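PDB 5A8U: polyhedrin, which builds the crystalline occlusion bodies (polyhedra) of a cypovirus, which protect the virus from the outside environment until insect larvae ingest them. Local coordinates for residues 60-63 and 67-70; 177-182 and 186-191; 236-239 and 244-247. All blocks are in the same frame, centred on the assembly; numbering follows the deposited sequence.

Contact 1: 60-63 and 67-70; sequences RQLM and NYMN
L62 lays a methyl group on the ring of Y68, and the two side chains cross at about a right angle. The methyl CD2 of L62 sits 3.9 Å from the centroid of the Y68 ring and 26° off its normal, a CH-pi contact displaced toward the phenolic rim. There L62 CD2 is 3.6 Å from Y68 CZ. The other branch, CD1 of L62, lies 3.5 Å from the hydroxyl oxygen OH of Y68. With CG anti to its carbonyl carbon and chi2 extended, L62 reaches from the short helix to the following loop and also meets CB of M69 through CD2. Q61 takes a different side of the ring, its CB lying at the edge near the ring plane. CB of N67 lies against the backbone O of Q61 at 3.0 Å. That oxygen also receives a bond from a water, which in turn accepts from Y68 N, so solvent bridges helix and loop. N67 holds the loop in shape: its chi1 of 59° turns the amide back over its own backbone, where OD1 accepts from N70 N at 2.8 Å (160° at the hydrogen) and, weakly, from M69 N. Its ND2 bonds to K64 O and Q44 OE1. Beyond the pair, Y68 meets Y68 of both the second and the third subunit edge-to-face, and Q61 NE2 bonds to S224 O and M69 O of the third subunit. An Asx motif at N67 thus shapes the loop that L62 of the short helix packs on, at the interface of the three chains.

Contact 2: 177-182 and 186-191; sequences VRFDDK and RFPTIG
P188 sits squarely over one face of the F179 ring: CG of P188 stands 3.4 Å from the ring centroid and only 3° off the normal, a CH-pi contact with CG nearly equidistant from all six ring carbons. This is the close-packed half. F179 presents one face to the proline, while M63, P107 and M110 also touch its side chain. On the backbone, R186 CA lies 3.5 Å from F179 O, its hydrogen directed at that oxygen.

The other half is looser and water-bridged, at the surface of the trimer, where D181 and R186 also touch a crystal neighbour. D181 grips R186 twice, once by each carboxylate oxygen: OD1 accepts from R186 N at 2.9 Å, from 52° out of the carboxylate plane, and OD2 forms a salt bridge to R186 NH1 at 3.3 Å. The planes of carboxylate and guanidinium stand 71° apart, so this is not a coplanar two-pronged pair. A water at the guanidinium edge accepts from NH1 and donates to D181 OD2. The preceding D180 forms an Asx turn, its OD1 accepting from K182 N.

Aromatic-proline packing therefore fixes the buried base of the connection, while a backbone hydrogen bond and a long, water-bridged salt bridge, probably easily adjusted, tie the other end.

Contact 3: 236-239 and 244-247; sequences NFFQ and VYQN
F238 and Y245 carry this buried contact, with a ring carbon of the tyrosine, CD2, set over the middle of the phenylalanine. CD2 of Y245 lies 3.4 Å above the plane of the F238 ring; its closest single partner is F238 CZ at 3.5 Å, and neighbouring CE2 of Y245 comes within 3.6 Å of F238 CE2. The centroids are 4.5 Å apart and the planes inclined at 44°, an oblique pair that is neither a parallel stack nor edge-to-face. V244 adds little beyond its backbone O, near F238 CD1.

The opposite face of F238 is covered from its own helix: CD2 of F237 sits 3.7 Å above that ring's centre, so the phenylalanine is sandwiched between two aromatic carbons. F237 itself stacks on F223. The chi1 of Y245, 177°, sets its ring anti to the backbone N and directs it at the helix, and the chain there is steadied by backbone bonding between Y245 and V253 and by V244 N bonding to Q115 OE1.

Further out, V35 touches both rings, T33 packs on F238, and I113 and Q111 also touch Y245, placing the pair between helix 230-241 and strands 30-37 and 109-115. The pairing is apolar and probably depends on shape and dispersion, while the tyrosine hydroxyl's bond to E230 OE2, on the helix that carries F238, helps fix the ring's position.

In the fold
Followed from the N terminus, the three contacts come in series; none nests in or crosses another. Contact 1 closes the loop 64-66 just after helix 60-63, which follows strand 53-58. Contact 2 closes 183-185, where the chain leaves strand 169-178 of the six-stranded sheet for strand 189-195 of the three-stranded one. Contact 3 folds the C-terminal segment back on helix 230-241 across 240-243. Contacts 1 and 2 touch directly: NH1 of R60 probably donates to P188 O at 2.9 Å, linking the short helix to the connection between the sheets. Contact 3 stays apart, its nearest atoms about 11 Å from contact 1 and about 8 Å from contact 2.

Contact 1: 60-63 and 67-70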
# COMPACT_ATOMS: atom_id res chain seq x y z
N ARG A 60 -9.60 10.10 -1.21
CA ARG A 60 -11.02 10.34 -0.90
C ARG A 60 -11.81 9.05 -0.73
O ARG A 60 -12.74 8.98 0.08
CB ARG A 60 -11.71 11.26 -1.94
CG ARG A 60 -11.52 12.77 -1.70
CD ARG A 60 -11.78 13.24 -0.24
NE ARG A 60 -13.19 13.40 0.13
CZ ARG A 60 -13.59 13.94 1.29
NH1 ARG A 60 -12.69 14.38 2.16
NH2 ARG A 60 -14.89 14.07 1.58
N GLN A 61 -11.41 8.00 -1.45
CA GLN A 61 -12.12 6.73 -1.33
C GLN A 61 -12.10 6.18 0.09
O GLN A 61 -13.04 5.51 0.51
CB GLN A 61 -11.55 5.68 -2.30
CG GLN A 61 -12.02 5.87 -3.74
CD GLN A 61 -11.11 6.75 -4.58
OE1 GLN A 61 -10.34 7.54 -4.04
NE2 GLN A 61 -11.22 6.63 -5.91
N LEU A 62 -11.03 6.46 0.83
CA LEU A 62 -10.94 6.05 2.23
C LEU A 62 -11.30 7.15 3.25
O LEU A 62 -11.58 6.85 4.40
CB LEU A 62 -9.56 5.45 2.55
CG LEU A 62 -9.30 4.12 1.82
CD1 LEU A 62 -7.96 3.52 2.24
CD2 LEU A 62 -10.42 3.12 2.09
N MET A 63 -11.29 8.41 2.82
CA MET A 63 -11.71 9.48 3.73
C MET A 63 -13.22 9.46 3.95
O MET A 63 -13.70 9.86 5.01
CB MET A 63 -11.31 10.86 3.17
CG MET A 63 -9.81 11.09 3.13
SD MET A 63 -9.07 11.29 4.77
CE MET A 63 -9.75 12.90 5.24
N ASN A 67 -17.02 2.74 2.57
CA ASN A 67 -16.04 2.56 1.50
C ASN A 67 -15.64 1.09 1.38
O ASN A 67 -16.20 0.24 2.07
CB ASN A 67 -14.83 3.46 1.76
CG ASN A 67 -14.16 3.17 3.08
OD1 ASN A 67 -13.93 2.02 3.43
ND2 ASN A 67 -13.84 4.22 3.82
N TYR A 68 -14.68 0.79 0.51
CA TYR A 68 -14.33 -0.61 0.28
C TYR A 68 -13.74 -1.27 1.52
O TYR A 68 -13.81 -2.51 1.67
CB TYR A 68 -13.42 -0.76 -0.95
CG TYR A 68 -12.05 -0.13 -0.85
CD1 TYR A 68 -11.00 -0.80 -0.23
CD2 TYR A 68 -11.79 1.13 -1.40
CE1 TYR A 68 -9.75 -0.23 -0.14
CE2 TYR A 68 -10.53 1.70 -1.33
CZ TYR A 68 -9.51 1.01 -0.69
OH TYR A 68 -8.25 1.56 -0.61
N MET A 69 -13.16 -0.46 2.40
CA MET A 69 -12.54 -0.97 3.62
C MET A 69 -13.60 -1.22 4.69
O MET A 69 -13.57 -2.24 5.38
CB MET A 69 -11.50 0.03 4.14
CG MET A 69 -10.62 -0.48 5.29
SD MET A 69 -9.47 -1.78 4.75
CE MET A 69 -8.50 -0.87 3.56
N ASN A 70 -14.53 -0.28 4.82
CA ASN A 70 -15.59 -0.37 5.81
C ASN A 70 -16.94 -0.09 5.19
O ASN A 70 -17.40 1.05 5.16
CB ASN A 70 -15.31 0.64 6.92
CG ASN A 70 -14.01 0.36 7.62
OD1 ASN A 70 -13.81 -0.74 8.13
ND2 ASN A 70 -13.09 1.34 7.62
O HOH W 1 -14.52 3.48 -1.32

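Contact 2: 177-182 and 186-191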
# COMPACT_ATOMS: atom_id res chain seq x y z
N VAL A 177 -9.02 18.85 13.99
CA VAL A 177 -9.25 19.88 12.98
C VAL A 177 -10.55 19.69 12.21
O VAL A 177 -10.94 18.58 11.84
CB VAL A 177 -8.07 20.02 12.00
CG1 VAL A 177 -7.97 18.79 11.10
CG2 VAL A 177 -8.21 21.30 11.16
N ARG A 178 -11.24 20.81 12.01
CA ARG A 178 -12.47 20.82 11.25
C ARG A 178 -12.17 21.02 9.77
O ARG A 178 -11.28 21.78 9.39
CB ARG A 178 -13.38 21.94 11.74
CG ARG A 178 -13.93 21.74 13.15
CD ARG A 178 -15.27 21.03 13.12
NE ARG A 178 -15.85 20.90 14.46
CZ ARG A 178 -16.65 21.79 15.02
NH1 ARG A 178 -16.97 22.90 14.37
NH2 ARG A 178 -17.14 21.58 16.23
N PHE A 179 -12.94 20.33 8.94
CA PHE A 179 -12.79 20.40 7.50
C PHE A 179 -13.70 21.52 6.97
O PHE A 179 -14.82 21.26 6.53
CB PHE A 179 -13.15 19.03 6.89
CG PHE A 179 -12.20 17.91 7.27
CD1 PHE A 179 -10.92 18.18 7.74
CD2 PHE A 179 -12.59 16.57 7.13
CE1 PHE A 179 -10.03 17.15 8.07
CE2 PHE A 179 -11.72 15.54 7.45
CZ PHE A 179 -10.43 15.83 7.92
N ASP A 180 -13.22 22.76 7.01
CA ASP A 180 -14.07 23.91 6.72
C ASP A 180 -13.39 24.94 5.81
O ASP A 180 -13.79 26.10 5.78
CB ASP A 180 -14.50 24.58 8.02
CG ASP A 180 -13.31 25.03 8.85
OD1 ASP A 180 -12.15 24.95 8.37
OD2 ASP A 180 -13.53 25.47 10.00
N ASP A 181 -12.36 24.50 5.10
CA ASP A 181 -11.62 25.35 4.17
C ASP A 181 -10.85 26.46 4.85
O ASP A 181 -10.24 27.30 4.18
CB ASP A 181 -12.55 25.92 3.08
CG ASP A 181 -12.47 25.14 1.77
OD1 ASP A 181 -11.69 24.15 1.70
OD2 ASP A 181 -13.16 25.53 0.81
N LYS A 182 -10.84 26.45 6.18
CA LYS A 182 -10.11 27.46 6.95
C LYS A 182 -8.74 26.94 7.38
O LYS A 182 -7.71 27.42 6.91
CB LYS A 182 -10.93 27.90 8.16
CG LYS A 182 -10.44 29.18 8.83
CD LYS A 182 -11.24 29.51 10.08
CE LYS A 182 -12.74 29.62 9.78
NZ LYS A 182 -13.51 30.03 10.99
N ARG A 186 -12.19 21.55 2.99
CA ARG A 186 -13.49 21.00 3.27
C ARG A 186 -13.60 19.53 2.82
O ARG A 186 -14.33 18.76 3.44
CB ARG A 186 -14.61 21.84 2.62
CG ARG A 186 -16.01 21.32 2.96
CD ARG A 186 -17.13 22.28 2.57
NE ARG A 186 -17.25 23.38 3.53
CZ ARG A 186 -16.73 24.58 3.33
NH1 ARG A 186 -16.06 24.85 2.21
NH2 ARG A 186 -16.88 25.52 4.26
N PHE A 187 -12.87 19.16 1.77
CA PHE A 187 -12.91 17.79 1.26
C PHE A 187 -11.49 17.25 1.11
O PHE A 187 -11.02 17.00 0.00
CB PHE A 187 -13.69 17.72 -0.07
CG PHE A 187 -15.08 18.29 0.03
CD1 PHE A 187 -16.11 17.56 0.65
CD2 PHE A 187 -15.37 19.54 -0.48
CE1 PHE A 187 -17.39 18.09 0.75
CE2 PHE A 187 -16.65 20.07 -0.37
CZ PHE A 187 -17.66 19.35 0.25
N PRO A 188 -10.80 17.08 2.25
CA PRO A 188 -9.37 16.80 2.17
C PRO A 188 -8.99 15.35 1.87
O PRO A 188 -9.77 14.41 2.03
CB PRO A 188 -8.87 17.16 3.58
CG PRO A 188 -10.01 16.76 4.45
CD PRO A 188 -11.26 17.16 3.65
N THR A 189 -7.76 15.21 1.40
CA THR A 189 -7.05 13.94 1.47
C THR A 189 -5.76 14.21 2.24
O THR A 189 -5.34 15.37 2.36
CB THR A 189 -6.80 13.36 0.07
OG1 THR A 189 -6.04 14.29 -0.71
CG2 THR A 189 -8.14 13.13 -0.64
N ILE A 190 -5.13 13.17 2.79
CA ILE A 190 -4.00 13.40 3.69
C ILE A 190 -2.83 12.47 3.45
O ILE A 190 -3.00 11.36 2.96
CB ILE A 190 -4.38 13.25 5.19
CG1 ILE A 190 -4.73 11.80 5.53
CG2 ILE A 190 -5.48 14.26 5.59
CD1 ILE A 190 -4.96 11.59 7.01
N GLY A 191 -1.65 12.95 3.80
CA GLY A 191 -0.46 12.14 3.95
C GLY A 191 0.22 12.52 5.25
O GLY A 191 0.09 13.65 5.72
O HOH W 2 -15.37 23.59 -0.20

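Contact 3: 236-239 and 244-247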
# COMPACT_ATOMS: atom_id res chain seq x y z
N ASN A 236 -14.47 -0.07 23.15
CA ASN A 236 -14.15 -1.34 22.50
C ASN A 236 -12.84 -1.41 21.70
O ASN A 236 -12.35 -2.50 21.44
CB ASN A 236 -15.34 -1.85 21.67
CG ASN A 236 -16.50 -2.28 22.55
OD1 ASN A 236 -16.31 -2.55 23.76
ND2 ASN A 236 -17.70 -2.33 21.98
N PHE A 237 -12.28 -0.27 21.36
CA PHE A 237 -11.00 -0.24 20.66
C PHE A 237 -9.93 0.53 21.43
O PHE A 237 -8.93 -0.06 21.84
CB PHE A 237 -11.14 0.32 19.22
CG PHE A 237 -9.83 0.41 18.50
CD1 PHE A 237 -9.17 -0.75 18.12
CD2 PHE A 237 -9.22 1.63 18.28
CE1 PHE A 237 -7.93 -0.69 17.48
CE2 PHE A 237 -7.97 1.70 17.64
CZ PHE A 237 -7.32 0.54 17.25
N PHE A 238 -10.11 1.84 21.60
CA PHE A 238 -9.02 2.65 22.16
C PHE A 238 -8.63 2.27 23.57
O PHE A 238 -7.46 2.08 23.88
CB PHE A 238 -9.35 4.14 22.11
CG PHE A 238 -9.36 4.69 20.73
CD1 PHE A 238 -8.16 5.03 20.10
CD2 PHE A 238 -10.54 4.81 20.01
CE1 PHE A 238 -8.15 5.51 18.80
CE2 PHE A 238 -10.54 5.30 18.70
CZ PHE A 238 -9.34 5.65 18.10
N GLN A 239 -9.61 2.19 24.46
CA GLN A 239 -9.27 1.88 25.84
C GLN A 239 -8.52 0.56 26.03
O GLN A 239 -7.44 0.55 26.62
CB GLN A 239 -10.48 2.03 26.77
CG GLN A 239 -10.55 3.45 27.26
CD GLN A 239 -11.76 3.77 28.10
OE1 GLN A 239 -12.65 2.94 28.28
NE2 GLN A 239 -11.80 5.00 28.61
N VAL A 244 -4.25 6.37 23.78
CA VAL A 244 -4.89 7.60 24.24
C VAL A 244 -5.68 8.25 23.12
O VAL A 244 -5.40 8.07 21.94
CB VAL A 244 -3.90 8.62 24.85
CG1 VAL A 244 -3.46 8.17 26.25
CG2 VAL A 244 -2.71 8.85 23.91
N TYR A 245 -6.69 9.01 23.52
CA TYR A 245 -7.67 9.52 22.59
C TYR A 245 -8.33 10.70 23.28
O TYR A 245 -8.63 10.63 24.47
CB TYR A 245 -8.71 8.42 22.33
CG TYR A 245 -9.86 8.81 21.44
CD1 TYR A 245 -10.98 9.45 21.95
CD2 TYR A 245 -9.84 8.50 20.08
CE1 TYR A 245 -12.04 9.80 21.13
CE2 TYR A 245 -10.91 8.85 19.25
CZ TYR A 245 -12.00 9.49 19.79
OH TYR A 245 -13.05 9.84 18.99
N GLN A 246 -8.56 11.78 22.55
CA GLN A 246 -9.24 12.92 23.15
C GLN A 246 -10.71 12.93 22.72
O GLN A 246 -11.02 12.95 21.52
CB GLN A 246 -8.56 14.23 22.77
CG GLN A 246 -9.17 15.44 23.47
CD GLN A 246 -8.57 16.73 22.97
OE1 GLN A 246 -8.94 17.23 21.90
NE2 GLN A 246 -7.62 17.28 23.72
N ASN A 247 -11.63 12.90 23.68
CA ASN A 247 -13.03 12.84 23.28
C ASN A 247 -13.63 14.19 22.88
O ASN A 247 -12.96 15.22 22.92
CB ASN A 247 -13.88 12.10 24.32
CG ASN A 247 -14.14 12.92 25.59
OD1 ASN A 247 -13.89 14.13 25.65
ND2 ASN A 247 -14.67 12.26 26.60